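Local coordinates for mandelate racemase / muconate lactonizing enzyme, C-terminal domain protein (Pseudovibrio sp. JE062, PDB 4JHM) that belongs to the enolase superfamily, pairing an N-terminal capping domain with a C-terminal TIM-barrel-like domain, at residues C6-A17 with Y35-E45. Numbering follows the deposited sequence.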
loop_
_atom_site.group_PDB
_atom_site.type_symbol
_atom_site.label_atom_id
_atom_site.label_comp_id
_atom_site.label_asym_id
_atom_site.label_seq_id
_atom_site.Cartn_x
_atom_site.Cartn_y
_atom_site.Cartn_z
ATOM N N CYS A 6 41.119 -0.138 -32.515
ATOM C CA CYS A 6 40.133 0.100 -33.560
ATOM C C CYS A 6 39.572 1.495 -33.359
ATOM O O CYS A 6 39.126 1.839 -32.267
ATOM C CB CYS A 6 39.013 -0.938 -33.523
ATOM S SG CYS A 6 37.792 -0.736 -34.843
ATOM N N ARG A 7 39.602 2.298 -34.415
ATOM C CA ARG A 7 39.271 3.707 -34.306
ATOM C C ARG A 7 38.273 4.113 -35.383
ATOM O O ARG A 7 38.264 3.548 -36.477
ATOM C CB ARG A 7 40.553 4.536 -34.428
ATOM C CG ARG A 7 40.370 6.026 -34.196
ATOM C CD ARG A 7 41.671 6.789 -34.402
ATOM N NE ARG A 7 42.617 6.590 -33.304
ATOM C CZ ARG A 7 43.701 5.821 -33.364
ATOM N NH1 ARG A 7 44.001 5.158 -34.475
ATOM N NH2 ARG A 7 44.494 5.716 -32.306
ATOM N N ILE A 8 37.426 5.087 -35.066
ATOM C CA ILE A 8 36.534 5.669 -36.061
ATOM C C ILE A 8 37.357 6.537 -37.006
ATOM O O ILE A 8 38.014 7.487 -36.582
ATOM C CB ILE A 8 35.431 6.531 -35.417
ATOM C CG1 ILE A 8 34.500 5.663 -34.567
ATOM C CG2 ILE A 8 34.633 7.258 -36.484
ATOM C CD1 ILE A 8 33.591 4.759 -35.369
ATOM N N SER A 9 37.316 6.193 -38.288
ATOM C CA SER A 9 38.130 6.856 -39.305
ATOM C C SER A 9 37.362 7.992 -39.986
ATOM O O SER A 9 37.944 9.012 -40.362
ATOM C CB SER A 9 38.583 5.817 -40.341
ATOM O OG SER A 9 39.020 6.415 -41.549
ATOM N N ARG A 10 36.050 7.814 -40.116
ATOM C CA ARG A 10 35.220 8.692 -40.931
ATOM C C ARG A 10 33.742 8.381 -40.682
ATOM O O ARG A 10 33.385 7.241 -40.382
ATOM C CB ARG A 10 35.577 8.478 -42.408
ATOM C CG ARG A 10 34.566 8.995 -43.422
ATOM C CD ARG A 10 34.812 8.367 -44.790
ATOM N NE ARG A 10 33.894 8.858 -45.817
ATOM C CZ ARG A 10 34.225 9.725 -46.771
ATOM N NH1 ARG A 10 35.462 10.205 -46.845
ATOM N NH2 ARG A 10 33.320 10.113 -47.659
ATOM N N VAL A 11 32.884 9.392 -40.792
ATOM C CA VAL A 11 31.439 9.166 -40.682
ATOM C C VAL A 11 30.661 9.927 -41.758
ATOM O O VAL A 11 31.022 11.042 -42.132
ATOM C CB VAL A 11 30.898 9.535 -39.282
ATOM C CG1 VAL A 11 31.867 9.079 -38.198
ATOM C CG2 VAL A 11 30.637 11.027 -39.171
ATOM N N GLU A 12 29.601 9.302 -42.263
ATOM C CA GLU A 12 28.741 9.913 -43.272
ATOM C C GLU A 12 27.294 9.914 -42.795
ATOM O O GLU A 12 26.775 8.882 -42.367
ATOM C CB GLU A 12 28.829 9.145 -44.587
ATOM C CG GLU A 12 30.161 9.267 -45.303
ATOM C CD GLU A 12 30.229 8.412 -46.552
ATOM O OE1 GLU A 12 29.367 7.522 -46.716
ATOM O OE2 GLU A 12 31.149 8.626 -47.364
ATOM N N LEU A 13 26.644 11.069 -42.874
ATOM C CA LEU A 13 25.248 11.173 -42.477
ATOM C C LEU A 13 24.367 11.336 -43.702
ATOM O O LEU A 13 24.701 12.089 -44.611
ATOM C CB LEU A 13 25.049 12.362 -41.541
ATOM C CG LEU A 13 25.930 12.388 -40.293
ATOM C CD1 LEU A 13 25.455 13.479 -39.345
ATOM C CD2 LEU A 13 25.935 11.028 -39.610
ATOM N N TYR A 14 23.241 10.627 -43.721
ATOM C CA TYR A 14 22.303 10.713 -44.835
ATOM C C TYR A 14 20.861 10.846 -44.361
ATOM O O TYR A 14 20.480 10.330 -43.308
ATOM C CB TYR A 14 22.429 9.484 -45.733
ATOM C CG TYR A 14 23.772 9.364 -46.400
ATOM C CD1 TYR A 14 24.057 10.072 -47.556
ATOM C CD2 TYR A 14 24.760 8.547 -45.871
ATOM C CE1 TYR A 14 25.289 9.970 -48.169
ATOM C CE2 TYR A 14 25.997 8.436 -46.478
ATOM C CZ TYR A 14 26.254 9.151 -47.626
ATOM O OH TYR A 14 27.478 9.049 -48.233
ATOM N N ALA A 15 20.069 11.556 -45.153
ATOM C CA ALA A 15 18.638 11.655 -44.935
ATOM C C ALA A 15 17.972 11.537 -46.300
ATOM O O ALA A 15 18.042 12.460 -47.121
ATOM C CB ALA A 15 18.282 12.976 -44.271
ATOM N N LEU A 16 17.344 10.391 -46.545
ATOM C CA LEU A 16 16.774 10.104 -47.850
ATOM C C LEU A 16 15.286 9.798 -47.763
ATOM O O LEU A 16 14.754 9.559 -46.681
ATOM C CB LEU A 16 17.517 8.942 -48.521
ATOM C CG LEU A 16 17.808 7.691 -47.691
ATOM C CD1 LEU A 16 17.913 6.469 -48.586
ATOM C CD2 LEU A 16 19.084 7.856 -46.877
ATOM N N ALA A 17 14.627 9.820 -48.917
ATOM C CA ALA A 17 13.187 9.593 -49.015
ATOM C C ALA A 17 12.805 9.341 -50.472
ATOM O O ALA A 17 13.651 9.412 -51.358
ATOM C CB ALA A 17 12.424 10.791 -48.467
ATOM N N TYR A 35 7.723 10.070 -44.962
ATOM C CA TYR A 35 8.711 9.226 -44.298
ATOM C C TYR A 35 10.131 9.512 -44.770
ATOM O O TYR A 35 10.412 9.528 -45.964
ATOM C CB TYR A 35 8.344 7.748 -44.467
ATOM C CG TYR A 35 7.303 7.336 -43.463
ATOM C CD1 TYR A 35 6.015 7.854 -43.520
ATOM C CD2 TYR A 35 7.613 6.477 -42.424
ATOM C CE1 TYR A 35 5.057 7.505 -42.582
ATOM C CE2 TYR A 35 6.664 6.124 -41.482
ATOM C CZ TYR A 35 5.388 6.642 -41.567
ATOM O OH TYR A 35 4.446 6.291 -40.632
ATOM N N THR A 36 11.006 9.761 -43.800
ATOM C CA THR A 36 12.419 9.991 -44.034
ATOM C C THR A 36 13.212 8.933 -43.297
ATOM O O THR A 36 12.843 8.534 -42.186
ATOM C CB THR A 36 12.866 11.339 -43.464
ATOM O OG1 THR A 36 12.082 12.387 -44.037
ATOM C CG2 THR A 36 14.329 11.579 -43.759
ATOM N N ASN A 37 14.302 8.483 -43.911
ATOM C CA ASN A 37 15.223 7.565 -43.259
ATOM C C ASN A 37 16.545 8.279 -42.997
ATOM O O ASN A 37 17.061 8.974 -43.873
ATOM C CB ASN A 37 15.447 6.331 -44.129
ATOM C CG ASN A 37 16.072 5.175 -43.367
ATOM O OD1 ASN A 37 16.474 5.314 -42.213
ATOM N ND2 ASN A 37 16.158 4.022 -44.015
ATOM N N ASN A 38 17.080 8.118 -41.789
ATOM C CA ASN A 38 18.356 8.721 -41.420
ATOM C C ASN A 38 19.416 7.650 -41.253
ATOM O O ASN A 38 19.290 6.776 -40.403
ATOM C CB ASN A 38 18.209 9.499 -40.119
ATOM C CG ASN A 38 17.114 10.539 -40.192
ATOM O OD1 ASN A 38 17.257 11.558 -40.869
ATOM N ND2 ASN A 38 16.012 10.291 -39.493
ATOM N N ILE A 39 20.465 7.710 -42.063
ATOM C CA ILE A 39 21.492 6.683 -42.016
ATOM C C ILE A 39 22.829 7.225 -41.532
ATOM O O ILE A 39 23.313 8.248 -42.020
ATOM C CB ILE A 39 21.692 6.028 -43.391
ATOM C CG1 ILE A 39 20.479 5.166 -43.740
ATOM C CG2 ILE A 39 22.951 5.177 -43.390
ATOM C CD1 ILE A 39 20.516 4.587 -45.139
ATOM N N VAL A 40 23.409 6.523 -40.561
ATOM C CA VAL A 40 24.760 6.793 -40.096
ATOM C C VAL A 40 25.680 5.685 -40.585
ATOM O O VAL A 40 25.477 4.517 -40.250
ATOM C CB VAL A 40 24.839 6.825 -38.560
ATOM C CG1 VAL A 40 26.281 7.005 -38.110
ATOM C CG2 VAL A 40 23.961 7.930 -37.997
ATOM N N ARG A 41 26.684 6.049 -41.380
ATOM C CA ARG A 41 27.673 5.086 -41.842
ATOM C C ARG A 41 29.034 5.386 -41.219
ATOM O O ARG A 41 29.632 6.423 -41.495
ATOM C CB ARG A 41 27.788 5.106 -43.369
ATOM C CG ARG A 41 28.159 3.751 -43.952
ATOM C CD ARG A 41 29.259 3.837 -44.990
ATOM N NE ARG A 41 28.780 4.275 -46.298
ATOM C CZ ARG A 41 29.389 3.993 -47.446
ATOM N NH1 ARG A 41 30.498 3.266 -47.456
ATOM N NH2 ARG A 41 28.888 4.432 -48.590
ATOM N N LEU A 42 29.518 4.474 -40.381
ATOM C CA LEU A 42 30.794 4.662 -39.700
ATOM C C LEU A 42 31.905 3.919 -40.427
ATOM O O LEU A 42 31.709 2.795 -40.887
ATOM C CB LEU A 42 30.715 4.150 -38.263
ATOM C CG LEU A 42 29.671 4.789 -37.347
ATOM C CD1 LEU A 42 29.585 4.007 -36.045
ATOM C CD2 LEU A 42 29.991 6.252 -37.076
ATOM N N PHE A 43 33.069 4.554 -40.518
ATOM C CA PHE A 43 34.251 3.934 -41.104
ATOM C C PHE A 43 35.316 3.733 -40.026
ATOM O O PHE A 43 35.281 4.387 -38.984
ATOM C CB PHE A 43 34.818 4.813 -42.220
ATOM C CG PHE A 43 33.942 4.904 -43.441
ATOM C CD1 PHE A 43 34.010 3.940 -44.437
ATOM C CD2 PHE A 43 33.072 5.971 -43.608
ATOM C CE1 PHE A 43 33.217 4.029 -45.569
ATOM C CE2 PHE A 43 32.280 6.067 -44.739
ATOM C CZ PHE A 43 32.353 5.098 -45.723
ATOM N N THR A 44 36.264 2.836 -40.286
ATOM C CA THR A 44 37.340 2.547 -39.338
ATOM C C THR A 44 38.719 2.613 -40.003
ATOM O O THR A 44 38.843 3.000 -41.165
ATOM C CB THR A 44 37.158 1.157 -38.697
ATOM O OG1 THR A 44 37.036 0.167 -39.724
ATOM C CG2 THR A 44 35.917 1.131 -37.825
ATOM N N GLU A 45 39.753 2.245 -39.252
ATOM C CA GLU A 45 41.121 2.272 -39.759
ATOM C C GLU A 45 41.368 1.179 -40.796
ATOM O O GLU A 45 42.152 1.372 -41.725
ATOM C CB GLU A 45 42.125 2.120 -38.610
ATOM C CG GLU A 45 42.189 3.308 -37.661
ATOM C CD GLU A 45 42.918 4.509 -38.246
ATOM O OE1 GLU A 45 43.699 5.148 -37.510
ATOM O OE2 GLU A 45 42.714 4.820 -39.438
#
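The two central strands of the antiparallel sheet in the enolase-type N-terminal domain, 8-16 and 34-44, pair here. From Glu-12 with Arg-41 to Leu-16 with Asn-37, every second pair is joined by two backbone hydrogen bonds; Glu-12 N to Arg-41 O, at 3.0 Å, is one. Long polar chains suit the face bearing Arg-10, Glu-12 and Arg-41, because their ends can meet above the sheet. The flat Phe-43 ring lets the extended aliphatic part of Arg-10 lie alongside, presenting NH2 to Glu-12 OE2 at 2.6 Å, nearly in the guanidinium plane. Glu-12 OE1 sits over one face of the Arg-41 guanidinium, 3.3 Å from NE, an attraction of charges without a directed N-H, while Arg-41 NH1 is salt-bridged to Glu-49. With CG beside its own backbone N (chi1 -69°), Glu-12 also brings its carboxylate to the edge of the Phe-43 ring, CD to CE2 3.6 Å. At the strand ends Arg-7 NH1 salt-bridges Glu-45 OE1 (3.1 Å). On the other face branched apolar chains pack: Val-11 CG1 on Leu-42 CD2 (3.6 Å), Leu-13 CD2 on Val-40 CG2. There helix 100-119 covers Val-40 and Leu-42, while strands 50-58 and 369-376 flank the pair, the latter giving Arg-10 a second carboxylate, Glu-376.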